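Long-range contacts in mandelate racemase/muconate lactonizing enzyme (PDB 2OG9), which belongs to the enolase superfamily and probably acts as a racemase of mandelate-like hydroxy acids or as a related acid-sugar enzyme: residues S144-Y152 with I350-P358; C151-L159 with S173-K184. All coordinates share one frame; numbering follows the deposited sequence.

Interaction 1 of 2, residues S144-Y152 with I350-P358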
ATOM      1  N   SER A 144      26.329 -22.827  16.076  1.00 19.54           N
ATOM      2  CA  SER A 144      25.910 -23.522  14.865  1.00 20.89           C
ATOM      3  C   SER A 144      24.629 -24.331  15.005  1.00 19.08           C
ATOM      4  O   SER A 144      24.170 -24.612  16.108  1.00 18.02           O
ATOM      5  CB  SER A 144      27.034 -24.435  14.364  1.00 23.21           C
ATOM      6  OG  SER A 144      27.242 -25.510  15.256  1.00 28.44           O
ATOM      7  N   TYR A 145      24.053 -24.691  13.863  1.00 19.43           N
ATOM      8  CA  TYR A 145      22.833 -25.487  13.813  1.00 19.85           C
ATOM      9  C   TYR A 145      23.138 -26.859  13.236  1.00 21.23           C
ATOM     10  O   TYR A 145      22.309 -27.774  13.303  1.00 19.42           O
ATOM     11  CB  TYR A 145      21.798 -24.800  12.924  1.00 20.40           C
ATOM     12  CG  TYR A 145      21.041 -23.694  13.607  1.00 20.27           C
ATOM     13  CD1 TYR A 145      19.887 -23.966  14.336  1.00 23.67           C
ATOM     14  CD2 TYR A 145      21.474 -22.368  13.524  1.00 23.35           C
ATOM     15  CE1 TYR A 145      19.175 -22.948  14.960  1.00 25.72           C
ATOM     16  CE2 TYR A 145      20.768 -21.344  14.150  1.00 26.60           C
ATOM     17  CZ  TYR A 145      19.618 -21.646  14.863  1.00 27.07           C
ATOM     18  OH  TYR A 145      18.899 -20.641  15.465  1.00 32.83           O
ATOM     19  N   ARG A 146      24.331 -26.999  12.668  1.00 20.10           N
ATOM     20  CA  ARG A 146      24.735 -28.256  12.045  1.00 21.22           C
ATOM     21  C   ARG A 146      26.253 -28.390  12.010  1.00 21.47           C
ATOM     22  O   ARG A 146      26.976 -27.392  12.029  1.00 20.31           O
ATOM     23  CB  ARG A 146      24.178 -28.308  10.614  1.00 20.37           C
ATOM     24  CG  ARG A 146      24.647 -27.152   9.710  1.00 18.09           C
ATOM     25  CD  ARG A 146      23.792 -27.047   8.440  1.00 18.95           C
ATOM     26  NE  ARG A 146      22.398 -26.735   8.763  1.00 17.82           N
ATOM     27  CZ  ARG A 146      21.949 -25.521   9.077  1.00 19.58           C
ATOM     28  NH1 ARG A 146      22.776 -24.479   9.100  1.00 18.05           N
ATOM     29  NH2 ARG A 146      20.673 -25.350   9.398  1.00 17.78           N
ATOM     30  N   ASP A 147      26.738 -29.625  11.946  1.00 21.94           N
ATOM     31  CA  ASP A 147      28.177 -29.854  11.903  1.00 24.03           C
ATOM     32  C   ASP A 147      28.689 -30.106  10.487  1.00 21.33           C
ATOM     33  O   ASP A 147      29.878 -30.321  10.279  1.00 19.28           O
ATOM     34  CB  ASP A 147      28.551 -31.010  12.833  1.00 29.17           C
ATOM     35  CG  ASP A 147      28.231 -30.704  14.286  1.00 34.27           C
ATOM     36  OD1 ASP A 147      28.493 -29.560  14.723  1.00 38.38           O
ATOM     37  OD2 ASP A 147      27.722 -31.600  14.993  1.00 40.37           O
ATOM     38  N   SER A 148      27.785 -30.070   9.514  1.00 18.55           N
ATOM     39  CA  SER A 148      28.151 -30.260   8.111  1.00 19.40           C
ATOM     40  C   SER A 148      27.095 -29.537   7.278  1.00 17.97           C
ATOM     41  O   SER A 148      25.957 -29.406   7.713  1.00 18.61           O
ATOM     42  CB  SER A 148      28.199 -31.749   7.748  1.00 20.37           C
ATOM     43  OG  SER A 148      26.913 -32.329   7.785  1.00 20.37           O
ATOM     44  N   VAL A 149      27.477 -29.081   6.089  1.00 18.10           N
ATOM     45  CA  VAL A 149      26.583 -28.324   5.215  1.00 19.07           C
ATOM     46  C   VAL A 149      26.436 -28.926   3.814  1.00 19.04           C
ATOM     47  O   VAL A 149      27.420 -29.365   3.214  1.00 18.33           O
ATOM     48  CB  VAL A 149      27.106 -26.870   5.072  1.00 18.31           C
ATOM     49  CG1 VAL A 149      26.192 -26.066   4.160  1.00 20.79           C
ATOM     50  CG2 VAL A 149      27.197 -26.211   6.450  1.00 18.71           C
ATOM     51  N   ARG A 150      25.212 -28.935   3.287  1.00 18.02           N
ATOM     52  CA  ARG A 150      24.983 -29.475   1.947  1.00 19.16           C
ATOM     53  C   ARG A 150      25.907 -28.743   0.981  1.00 19.15           C
ATOM     54  O   ARG A 150      26.053 -27.526   1.063  1.00 19.77           O
ATOM     55  CB  ARG A 150      23.529 -29.272   1.506  1.00 20.79           C
ATOM     56  CG  ARG A 150      22.478 -29.864   2.440  1.00 25.07           C
ATOM     57  CD  ARG A 150      21.138 -30.031   1.728  1.00 29.54           C
ATOM     58  NE  ARG A 150      21.179 -31.104   0.733  1.00 33.15           N
ATOM     59  CZ  ARG A 150      20.116 -31.556   0.068  1.00 38.20           C
ATOM     60  NH1 ARG A 150      18.917 -31.028   0.283  1.00 37.03           N
ATOM     61  NH2 ARG A 150      20.244 -32.552  -0.802  1.00 39.64           N
ATOM     62  N   CYS A 151      26.546 -29.477   0.075  1.00 19.44           N
ATOM     63  CA  CYS A 151      27.444 -28.850  -0.880  1.00 20.25           C
ATOM     64  C   CYS A 151      27.150 -29.306  -2.303  1.00 21.64           C
ATOM     65  O   CYS A 151      26.503 -30.335  -2.524  1.00 19.45           O
ATOM     66  CB  CYS A 151      28.909 -29.162  -0.538  1.00 23.18           C
ATOM     67  SG  CYS A 151      29.384 -30.911  -0.708  1.00 27.65           S
ATOM     68  N   TYR A 152      27.644 -28.528  -3.261  1.00 22.10           N
ATOM     69  CA  TYR A 152      27.460 -28.812  -4.674  1.00 22.87           C
ATOM     70  C   TYR A 152      28.663 -28.245  -5.406  1.00 23.65           C
ATOM     71  O   TYR A 152      29.413 -27.444  -4.842  1.00 24.07           O
ATOM     72  CB  TYR A 152      26.187 -28.133  -5.181  1.00 22.17           C
ATOM     73  CG  TYR A 152      26.228 -26.615  -5.112  1.00 21.91           C
ATOM     74  CD1 TYR A 152      26.580 -25.855  -6.225  1.00 21.88           C
ATOM     75  CD2 TYR A 152      25.921 -25.944  -3.929  1.00 21.57           C
ATOM     76  CE1 TYR A 152      26.627 -24.460  -6.165  1.00 21.61           C
ATOM     77  CE2 TYR A 152      25.965 -24.546  -3.857  1.00 21.66           C
ATOM     78  CZ  TYR A 152      26.318 -23.815  -4.977  1.00 21.83           C
ATOM     79  OH  TYR A 152      26.375 -22.439  -4.910  1.00 24.07           O
ATOM     80  N   ILE A 350      34.751 -33.329   2.470  1.00 28.28           N
ATOM     81  CA  ILE A 350      33.386 -33.556   2.030  1.00 30.63           C
ATOM     82  C   ILE A 350      33.057 -35.041   2.091  1.00 32.04           C
ATOM     83  O   ILE A 350      33.912 -35.893   1.840  1.00 30.30           O
ATOM     84  CB  ILE A 350      33.144 -33.067   0.582  1.00 32.50           C
ATOM     85  CG1 ILE A 350      34.011 -33.863  -0.394  1.00 34.55           C
ATOM     86  CG2 ILE A 350      33.431 -31.574   0.477  1.00 34.21           C
ATOM     87  CD1 ILE A 350      33.677 -33.613  -1.854  1.00 35.95           C
ATOM     88  N   ARG A 351      31.816 -35.345   2.444  1.00 32.25           N
ATOM     89  CA  ARG A 351      31.377 -36.724   2.509  1.00 33.97           C
ATOM     90  C   ARG A 351      29.866 -36.817   2.548  1.00 32.71           C
ATOM     91  O   ARG A 351      29.188 -35.997   3.172  1.00 31.52           O
ATOM     92  CB  ARG A 351      31.986 -37.434   3.721  1.00 37.23           C
ATOM     93  CG  ARG A 351      31.569 -36.895   5.071  1.00 40.91           C
ATOM     94  CD  ARG A 351      32.395 -37.551   6.169  1.00 46.69           C
ATOM     95  NE  ARG A 351      31.953 -37.172   7.508  1.00 50.27           N
ATOM     96  CZ  ARG A 351      32.670 -37.365   8.610  1.00 51.14           C
ATOM     97  NH1 ARG A 351      33.868 -37.932   8.532  1.00 51.69           N
ATOM     98  NH2 ARG A 351      32.190 -36.993   9.790  1.00 52.43           N
ATOM     99  N   ASP A 352      29.345 -37.819   1.852  1.00 31.25           N
ATOM    100  CA  ASP A 352      27.914 -38.056   1.794  1.00 30.41           C
ATOM    101  C   ASP A 352      27.091 -36.832   1.400  1.00 28.02           C
ATOM    102  O   ASP A 352      26.019 -36.596   1.953  1.00 27.01           O
ATOM    103  CB  ASP A 352      27.433 -38.609   3.136  1.00 34.06           C
ATOM    104  CG  ASP A 352      28.086 -39.936   3.477  1.00 37.34           C
ATOM    105  OD1 ASP A 352      28.161 -40.795   2.575  1.00 37.01           O
ATOM    106  OD2 ASP A 352      28.518 -40.118   4.636  1.00 39.95           O
ATOM    107  N   GLY A 353      27.604 -36.062   0.443  1.00 24.80           N
ATOM    108  CA  GLY A 353      26.893 -34.887  -0.042  1.00 25.27           C
ATOM    109  C   GLY A 353      26.979 -33.614   0.785  1.00 24.36           C
ATOM    110  O   GLY A 353      26.292 -32.629   0.484  1.00 24.11           O
ATOM    111  N   ARG A 354      27.822 -33.609   1.810  1.00 22.23           N
ATOM    112  CA  ARG A 354      27.960 -32.431   2.666  1.00 22.31           C
ATOM    113  C   ARG A 354      29.427 -32.127   2.974  1.00 23.89           C
ATOM    114  O   ARG A 354      30.263 -33.031   2.999  1.00 22.82           O
ATOM    115  CB  ARG A 354      27.210 -32.653   3.989  1.00 21.11           C
ATOM    116  CG  ARG A 354      25.767 -33.141   3.843  1.00 21.76           C
ATOM    117  CD  ARG A 354      25.140 -33.486   5.194  1.00 23.29           C
ATOM    118  NE  ARG A 354      24.811 -32.309   6.003  1.00 22.30           N
ATOM    119  CZ  ARG A 354      23.683 -31.609   5.893  1.00 25.62           C
ATOM    120  NH1 ARG A 354      22.764 -31.963   5.005  1.00 23.04           N
ATOM    121  NH2 ARG A 354      23.465 -30.559   6.683  1.00 20.76           N
HETATM  122  N   MSE A 355      29.752 -30.856   3.197  1.00 22.96           N
HETATM  123  CA  MSE A 355      31.124 -30.519   3.551  1.00 21.90           C
HETATM  124  C   MSE A 355      31.142 -30.343   5.058  1.00 21.02           C
HETATM  125  O   MSE A 355      30.230 -29.744   5.630  1.00 19.09           O
HETATM  126  CB  MSE A 355      31.608 -29.245   2.843  1.00 25.84           C
HETATM  127  CG  MSE A 355      30.805 -27.985   3.079  1.00 25.89           C
HETATM  128 SE   MSE A 355      31.782 -26.425   2.390  1.00 33.57          SE
HETATM  129  CE  MSE A 355      31.828 -26.890   0.494  1.00 22.82           C
ATOM    130  N   LEU A 356      32.169 -30.887   5.702  1.00 20.31           N
ATOM    131  CA  LEU A 356      32.281 -30.809   7.149  1.00 20.59           C
ATOM    132  C   LEU A 356      32.716 -29.424   7.597  1.00 20.10           C
ATOM    133  O   LEU A 356      33.583 -28.801   6.987  1.00 18.32           O
ATOM    134  CB  LEU A 356      33.293 -31.838   7.675  1.00 21.94           C
ATOM    135  CG  LEU A 356      33.063 -33.318   7.344  1.00 27.14           C
ATOM    136  CD1 LEU A 356      34.145 -34.166   8.016  1.00 26.30           C
ATOM    137  CD2 LEU A 356      31.687 -33.750   7.814  1.00 29.36           C
ATOM    138  N   VAL A 357      32.101 -28.942   8.665  1.00 19.20           N
ATOM    139  CA  VAL A 357      32.467 -27.646   9.203  1.00 19.77           C
ATOM    140  C   VAL A 357      33.753 -27.891   9.981  1.00 19.31           C
ATOM    141  O   VAL A 357      33.797 -28.768  10.832  1.00 18.21           O
ATOM    142  CB  VAL A 357      31.385 -27.123  10.160  1.00 19.16           C
ATOM    143  CG1 VAL A 357      31.842 -25.823  10.794  1.00 20.03           C
ATOM    144  CG2 VAL A 357      30.081 -26.917   9.397  1.00 20.66           C
ATOM    145  N   PRO A 358      34.825 -27.146   9.669  1.00 20.10           N
ATOM    146  CA  PRO A 358      36.103 -27.314  10.370  1.00 21.43           C
ATOM    147  C   PRO A 358      35.917 -27.177  11.880  1.00 22.44           C
ATOM    148  O   PRO A 358      35.064 -26.413  12.335  1.00 20.83           O
ATOM    149  CB  PRO A 358      36.963 -26.198   9.785  1.00 21.46           C
ATOM    150  CG  PRO A 358      36.466 -26.099   8.391  1.00 21.10           C
ATOM    151  CD  PRO A 358      34.960 -26.185   8.561  1.00 19.84           C
TER
HETATM  152  O   HOH W   1      32.058 -30.234  12.026  1.00 26.43           O
HETATM  153  O   HOH W   2      23.586 -32.907   0.417  1.00 27.90           O
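Arg-354 reaches across to Ser-148 where strand 354-356, half of a beta hairpin, runs antiparallel to strand 148-152, a strand of the enolase-type TIM barrel; a type I' turn from Arg-351 to Arg-354 closes the hairpin. The Arg-354 chain bends at chi3 (73°), which brings its guanidinium side-on to Ser-148, one nitrogen for each of two oxygens. NE donates to Ser-148 OG at 2.8 Å, with the hydroxyl oxygen almost in the guanidinium plane. NH2 binds Ser-148 O at 2.9 Å, coming from well above the carbonyl plane. Over the centre of one guanidinium face lies Arg-150 N, with Val-149 C nearer the rim.

The strand pairing itself is conventional: Val-149 and Met-355 exchange two backbone hydrogen bonds, the shorter being Met-355 N to Val-149 O at 2.8 Å. Further bonds extend it at either end, from Val-357 N to Asp-147 O and from Cys-151 N to Gly-353 O. Val-149 and Met-355, a selenomethionine, share the sheet face opposite Ser-148 and Leu-356. There the methyl CE of Met-355 meets Cys-151 CB at 3.8 Å, and helix 318-326 packs on Met-355 through Met-318 and Val-322.

Farther out, Glu-331 forms salt bridges with Arg-354 through OE1 and with Arg-146 through OE2, which probably offsets the closeness of these two like charges. A water donates to both Asp-147 O and Val-357 O. Another donates to Gly-353 O at 2.7 Å and accepts from Arg-150 NE, lying in that guanidinium's plane.

Interaction 2 of 2, residues C151-L159 with S173-K184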
ATOM      1  N   CYS A 151      26.546 -29.477   0.075  1.00 19.44           N
ATOM      2  CA  CYS A 151      27.444 -28.850  -0.880  1.00 20.25           C
ATOM      3  C   CYS A 151      27.150 -29.306  -2.303  1.00 21.64           C
ATOM      4  O   CYS A 151      26.503 -30.335  -2.524  1.00 19.45           O
ATOM      5  CB  CYS A 151      28.909 -29.162  -0.538  1.00 23.18           C
ATOM      6  SG  CYS A 151      29.384 -30.911  -0.708  1.00 27.65           S
ATOM      7  N   TYR A 152      27.644 -28.528  -3.261  1.00 22.10           N
ATOM      8  CA  TYR A 152      27.460 -28.812  -4.674  1.00 22.87           C
ATOM      9  C   TYR A 152      28.663 -28.245  -5.406  1.00 23.65           C
ATOM     10  O   TYR A 152      29.413 -27.444  -4.842  1.00 24.07           O
ATOM     11  CB  TYR A 152      26.187 -28.133  -5.181  1.00 22.17           C
ATOM     12  CG  TYR A 152      26.228 -26.615  -5.112  1.00 21.91           C
ATOM     13  CD1 TYR A 152      26.580 -25.855  -6.225  1.00 21.88           C
ATOM     14  CD2 TYR A 152      25.921 -25.944  -3.929  1.00 21.57           C
ATOM     15  CE1 TYR A 152      26.627 -24.460  -6.165  1.00 21.61           C
ATOM     16  CE2 TYR A 152      25.965 -24.546  -3.857  1.00 21.66           C
ATOM     17  CZ  TYR A 152      26.318 -23.815  -4.977  1.00 21.83           C
ATOM     18  OH  TYR A 152      26.375 -22.439  -4.910  1.00 24.07           O
ATOM     19  N   ASN A 153      28.852 -28.662  -6.651  1.00 24.24           N
ATOM     20  CA  ASN A 153      29.957 -28.159  -7.451  1.00 27.21           C
ATOM     21  C   ASN A 153      29.587 -28.158  -8.932  1.00 29.04           C
ATOM     22  O   ASN A 153      28.536 -28.677  -9.317  1.00 29.10           O
ATOM     23  CB  ASN A 153      31.231 -28.987  -7.185  1.00 28.17           C
ATOM     24  CG  ASN A 153      31.293 -30.285  -7.981  1.00 31.27           C
ATOM     25  OD1 ASN A 153      30.286 -30.792  -8.474  1.00 31.22           O
ATOM     26  ND2 ASN A 153      32.498 -30.840  -8.092  1.00 33.12           N
ATOM     27  N   THR A 154      30.442 -27.559  -9.756  1.00 32.14           N
ATOM     28  CA  THR A 154      30.211 -27.486 -11.198  1.00 34.37           C
ATOM     29  C   THR A 154      30.983 -28.604 -11.887  1.00 36.66           C
ATOM     30  O   THR A 154      30.803 -28.857 -13.080  1.00 35.10           O
ATOM     31  CB  THR A 154      30.711 -26.151 -11.776  1.00 36.73           C
ATOM     32  OG1 THR A 154      32.143 -26.109 -11.699  1.00 39.07           O
ATOM     33  CG2 THR A 154      30.138 -24.978 -10.990  1.00 35.81           C
ATOM     34  N   SER A 155      31.846 -29.265 -11.120  1.00 38.47           N
ATOM     35  CA  SER A 155      32.674 -30.346 -11.642  1.00 38.93           C
ATOM     36  C   SER A 155      33.529 -29.821 -12.793  1.00 40.92           C
ATOM     37  O   SER A 155      33.736 -30.510 -13.796  1.00 40.78           O
ATOM     38  CB  SER A 155      31.803 -31.507 -12.121  1.00 39.25           C
ATOM     39  OG  SER A 155      31.144 -32.131 -11.034  1.00 38.51           O
ATOM     40  N   GLY A 156      34.011 -28.590 -12.635  1.00 40.54           N
ATOM     41  CA  GLY A 156      34.844 -27.968 -13.650  1.00 42.38           C
ATOM     42  C   GLY A 156      34.141 -27.783 -14.980  1.00 43.42           C
ATOM     43  O   GLY A 156      34.779 -27.777 -16.034  1.00 43.39           O
ATOM     44  N   GLY A 157      32.823 -27.623 -14.937  1.00 42.63           N
ATOM     45  CA  GLY A 157      32.075 -27.450 -16.166  1.00 43.84           C
ATOM     46  C   GLY A 157      31.719 -26.013 -16.495  1.00 44.14           C
ATOM     47  O   GLY A 157      31.304 -25.241 -15.629  1.00 43.17           O
ATOM     48  N   PHE A 158      31.896 -25.655 -17.761  1.00 44.39           N
ATOM     49  CA  PHE A 158      31.567 -24.321 -18.243  1.00 44.35           C
ATOM     50  C   PHE A 158      30.734 -24.508 -19.500  1.00 44.35           C
ATOM     51  O   PHE A 158      30.536 -25.638 -19.950  1.00 43.44           O
ATOM     52  CB  PHE A 158      32.834 -23.529 -18.565  1.00 45.19           C
ATOM     53  CG  PHE A 158      33.742 -23.338 -17.385  1.00 46.73           C
ATOM     54  CD1 PHE A 158      34.943 -24.036 -17.297  1.00 47.16           C
ATOM     55  CD2 PHE A 158      33.389 -22.475 -16.351  1.00 47.51           C
ATOM     56  CE1 PHE A 158      35.782 -23.877 -16.195  1.00 47.91           C
ATOM     57  CE2 PHE A 158      34.218 -22.308 -15.243  1.00 47.86           C
ATOM     58  CZ  PHE A 158      35.418 -23.011 -15.165  1.00 49.08           C
ATOM     59  N   LEU A 159      30.243 -23.413 -20.063  1.00 44.79           N
ATOM     60  CA  LEU A 159      29.428 -23.496 -21.269  1.00 46.05           C
ATOM     61  C   LEU A 159      30.160 -24.191 -22.415  1.00 47.24           C
ATOM     62  O   LEU A 159      29.540 -24.886 -23.224  1.00 47.80           O
ATOM     63  CB  LEU A 159      28.997 -22.095 -21.708  1.00 45.33           C
ATOM     64  CG  LEU A 159      27.880 -21.455 -20.878  1.00 45.59           C
ATOM     65  CD1 LEU A 159      27.837 -19.957 -21.136  1.00 45.13           C
ATOM     66  CD2 LEU A 159      26.548 -22.107 -21.230  1.00 44.75           C
ATOM     67  N   SER A 173      32.370 -36.253  -9.385  1.00 43.52           N
ATOM     68  CA  SER A 173      32.179 -35.408  -8.215  1.00 42.52           C
ATOM     69  C   SER A 173      31.185 -36.050  -7.260  1.00 41.73           C
ATOM     70  O   SER A 173      31.313 -35.937  -6.045  1.00 42.32           O
ATOM     71  CB  SER A 173      31.678 -34.025  -8.635  1.00 42.29           C
ATOM     72  OG  SER A 173      32.671 -33.335  -9.376  1.00 43.32           O
ATOM     73  N   ILE A 174      30.195 -36.735  -7.815  1.00 41.32           N
ATOM     74  CA  ILE A 174      29.192 -37.389  -6.993  1.00 41.70           C
ATOM     75  C   ILE A 174      29.802 -38.563  -6.231  1.00 43.08           C
ATOM     76  O   ILE A 174      29.490 -38.777  -5.058  1.00 42.03           O
ATOM     77  CB  ILE A 174      28.014 -37.891  -7.853  1.00 41.36           C
ATOM     78  CG1 ILE A 174      27.329 -36.703  -8.534  1.00 40.92           C
ATOM     79  CG2 ILE A 174      27.020 -38.642  -6.991  1.00 41.66           C
ATOM     80  CD1 ILE A 174      26.780 -35.671  -7.564  1.00 41.64           C
ATOM     81  N   GLU A 175      30.680 -39.315  -6.892  1.00 44.62           N
ATOM     82  CA  GLU A 175      31.311 -40.464  -6.252  1.00 45.77           C
ATOM     83  C   GLU A 175      32.289 -40.029  -5.164  1.00 45.52           C
ATOM     84  O   GLU A 175      32.602 -40.804  -4.258  1.00 46.45           O
ATOM     85  CB  GLU A 175      32.025 -41.344  -7.289  1.00 48.05           C
ATOM     86  CG  GLU A 175      33.288 -40.751  -7.898  1.00 51.49           C
ATOM     87  CD  GLU A 175      33.852 -41.613  -9.021  1.00 54.48           C
ATOM     88  OE1 GLU A 175      33.139 -41.813 -10.029  1.00 55.23           O
ATOM     89  OE2 GLU A 175      35.004 -42.089  -8.897  1.00 54.74           O
ATOM     90  N   ARG A 176      32.767 -38.791  -5.245  1.00 44.17           N
ATOM     91  CA  ARG A 176      33.697 -38.283  -4.245  1.00 43.39           C
ATOM     92  C   ARG A 176      32.949 -37.657  -3.065  1.00 41.42           C
ATOM     93  O   ARG A 176      33.562 -37.220  -2.093  1.00 40.98           O
ATOM     94  CB  ARG A 176      34.655 -37.260  -4.866  1.00 46.04           C
ATOM     95  CG  ARG A 176      33.976 -36.005  -5.360  1.00 49.64           C
ATOM     96  CD  ARG A 176      34.941 -35.042  -6.043  1.00 53.33           C
ATOM     97  NE  ARG A 176      35.936 -34.490  -5.128  1.00 54.85           N
ATOM     98  CZ  ARG A 176      36.674 -33.419  -5.395  1.00 56.26           C
ATOM     99  NH1 ARG A 176      36.526 -32.781  -6.549  1.00 56.75           N
ATOM    100  NH2 ARG A 176      37.562 -32.985  -4.509  1.00 56.73           N
ATOM    101  N   GLY A 177      31.622 -37.604  -3.153  1.00 38.74           N
ATOM    102  CA  GLY A 177      30.848 -37.055  -2.053  1.00 36.52           C
ATOM    103  C   GLY A 177      30.103 -35.746  -2.255  1.00 34.36           C
ATOM    104  O   GLY A 177      29.429 -35.289  -1.332  1.00 31.80           O
ATOM    105  N   ILE A 178      30.214 -35.137  -3.433  1.00 32.68           N
ATOM    106  CA  ILE A 178      29.518 -33.876  -3.692  1.00 31.83           C
ATOM    107  C   ILE A 178      28.011 -34.110  -3.622  1.00 29.79           C
ATOM    108  O   ILE A 178      27.520 -35.151  -4.053  1.00 30.60           O
ATOM    109  CB  ILE A 178      29.898 -33.296  -5.075  1.00 33.38           C
ATOM    110  CG1 ILE A 178      31.386 -32.930  -5.096  1.00 35.79           C
ATOM    111  CG2 ILE A 178      29.075 -32.046  -5.368  1.00 34.62           C
ATOM    112  CD1 ILE A 178      31.766 -31.790  -4.153  1.00 36.29           C
ATOM    113  N   GLY A 179      27.279 -33.139  -3.082  1.00 28.45           N
ATOM    114  CA  GLY A 179      25.840 -33.297  -2.942  1.00 26.83           C
ATOM    115  C   GLY A 179      24.956 -32.709  -4.028  1.00 26.93           C
ATOM    116  O   GLY A 179      23.734 -32.814  -3.948  1.00 26.69           O
ATOM    117  N   GLY A 180      25.560 -32.096  -5.038  1.00 25.80           N
ATOM    118  CA  GLY A 180      24.780 -31.507  -6.112  1.00 26.05           C
ATOM    119  C   GLY A 180      25.659 -30.964  -7.219  1.00 24.97           C
ATOM    120  O   GLY A 180      26.862 -30.778  -7.027  1.00 23.51           O
ATOM    121  N   ILE A 181      25.050 -30.693  -8.373  1.00 25.34           N
ATOM    122  CA  ILE A 181      25.770 -30.182  -9.538  1.00 25.04           C
ATOM    123  C   ILE A 181      25.170 -28.882 -10.079  1.00 25.02           C
ATOM    124  O   ILE A 181      23.978 -28.820 -10.368  1.00 24.20           O
ATOM    125  CB  ILE A 181      25.745 -31.221 -10.695  1.00 26.55           C
ATOM    126  CG1 ILE A 181      26.369 -32.544 -10.239  1.00 26.71           C
ATOM    127  CG2 ILE A 181      26.458 -30.666 -11.912  1.00 26.22           C
ATOM    128  CD1 ILE A 181      27.840 -32.452  -9.882  1.00 27.85           C
ATOM    129  N   LYS A 182      25.986 -27.842 -10.216  1.00 25.10           N
ATOM    130  CA  LYS A 182      25.486 -26.591 -10.774  1.00 28.75           C
ATOM    131  C   LYS A 182      25.971 -26.484 -12.214  1.00 29.86           C
ATOM    132  O   LYS A 182      27.170 -26.548 -12.476  1.00 28.85           O
ATOM    133  CB  LYS A 182      25.972 -25.380  -9.972  1.00 28.52           C
ATOM    134  CG  LYS A 182      25.474 -24.056 -10.550  1.00 31.50           C
ATOM    135  CD  LYS A 182      25.446 -22.946  -9.510  1.00 33.71           C
ATOM    136  CE  LYS A 182      26.833 -22.466  -9.135  1.00 35.96           C
ATOM    137  NZ  LYS A 182      27.379 -21.481 -10.103  1.00 37.32           N
ATOM    138  N   LEU A 183      25.037 -26.335 -13.147  1.00 30.76           N
ATOM    139  CA  LEU A 183      25.388 -26.233 -14.559  1.00 32.78           C
ATOM    140  C   LEU A 183      25.306 -24.799 -15.060  1.00 34.35           C
ATOM    141  O   LEU A 183      24.348 -24.080 -14.770  1.00 32.89           O
ATOM    142  CB  LEU A 183      24.462 -27.108 -15.406  1.00 33.43           C
ATOM    143  CG  LEU A 183      24.418 -28.607 -15.098  1.00 34.78           C
ATOM    144  CD1 LEU A 183      23.347 -29.265 -15.952  1.00 36.05           C
ATOM    145  CD2 LEU A 183      25.780 -29.234 -15.361  1.00 34.94           C
ATOM    146  N   LYS A 184      26.322 -24.389 -15.811  1.00 35.14           N
ATOM    147  CA  LYS A 184      26.355 -23.049 -16.372  1.00 35.99           C
ATOM    148  C   LYS A 184      25.471 -23.017 -17.614  1.00 35.72           C
ATOM    149  O   LYS A 184      25.565 -23.896 -18.473  1.00 34.25           O
ATOM    150  CB  LYS A 184      27.783 -22.667 -16.760  1.00 37.73           C
ATOM    151  CG  LYS A 184      28.740 -22.513 -15.590  1.00 40.42           C
ATOM    152  CD  LYS A 184      28.431 -21.268 -14.773  1.00 42.53           C
ATOM    153  CE  LYS A 184      29.472 -21.056 -13.683  1.00 43.81           C
ATOM    154  NZ  LYS A 184      30.851 -20.998 -14.250  1.00 45.28           N
TER
HETATM  155  O   HOH W   3      28.699 -28.127 -14.608  1.00 30.81           O
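Asn-153 turns its CG between its own backbone N and carbonyl carbon (chi1 82°), while Ser-155 holds OG anti to its carbonyl carbon (chi1 -67°), and both polar ends meet Ser-173 on helix 163-175. This is the opening beta-alpha-beta stretch of the enolase-type barrel. Asn-153 ND2 points almost straight at Ser-173 OG, 2.8 Å away and in the amide plane. Ser-155 OG lies 2.6 Å from Ser-173 OG, and either may donate. Asn-169 O is a further partner of Ser-173 OG. The backbone of Asn-153 bridges Ile-181, its N bonding Gly-180 O and its O accepting from Lys-182 N at 2.8 Å. With an alanine here, Ser-173 OG would probably lose its amide donor, and a gap is likely to open beside Ile-178 and Ile-181 CD1.

Lys-182 CE sits at the edge of the Tyr-152 ring, 3.6 Å from CE1, and its NZ makes a salt bridge with Asp-213. Lys-184 runs alongside Phe-158, NZ at the ring edge. The two lysines are spaced as in the Lys-X-Lys motif of mandelate racemase. Accepting from the amide and sharing a short bond with Ser-155, the Ser-173 hydroxyl fixes loop to helix by polar contacts.

After the N-terminal domain and its helices, the chain reaches strand 148-152, which serves both contacts, with Cys-151 and Tyr-152 common to the two. It then runs through helix 163-175 and returns at 173-184, where interaction 2 closes a short loop, only 13 residues separating its segments. The rest of the barrel follows, and only after 197 intervening residues does 350-358 come back to 144-152 to close interaction 1. Interaction 2 is therefore nested inside the larger loop. Together they tie the C-terminal hairpin and strand 181-184 to strand 148-152 of the barrel. The contacts also touch directly, Ile-350 CD1 packing on Ile-178 CD1 at 3.5 Å, which sets the hairpin against the turn following the helix.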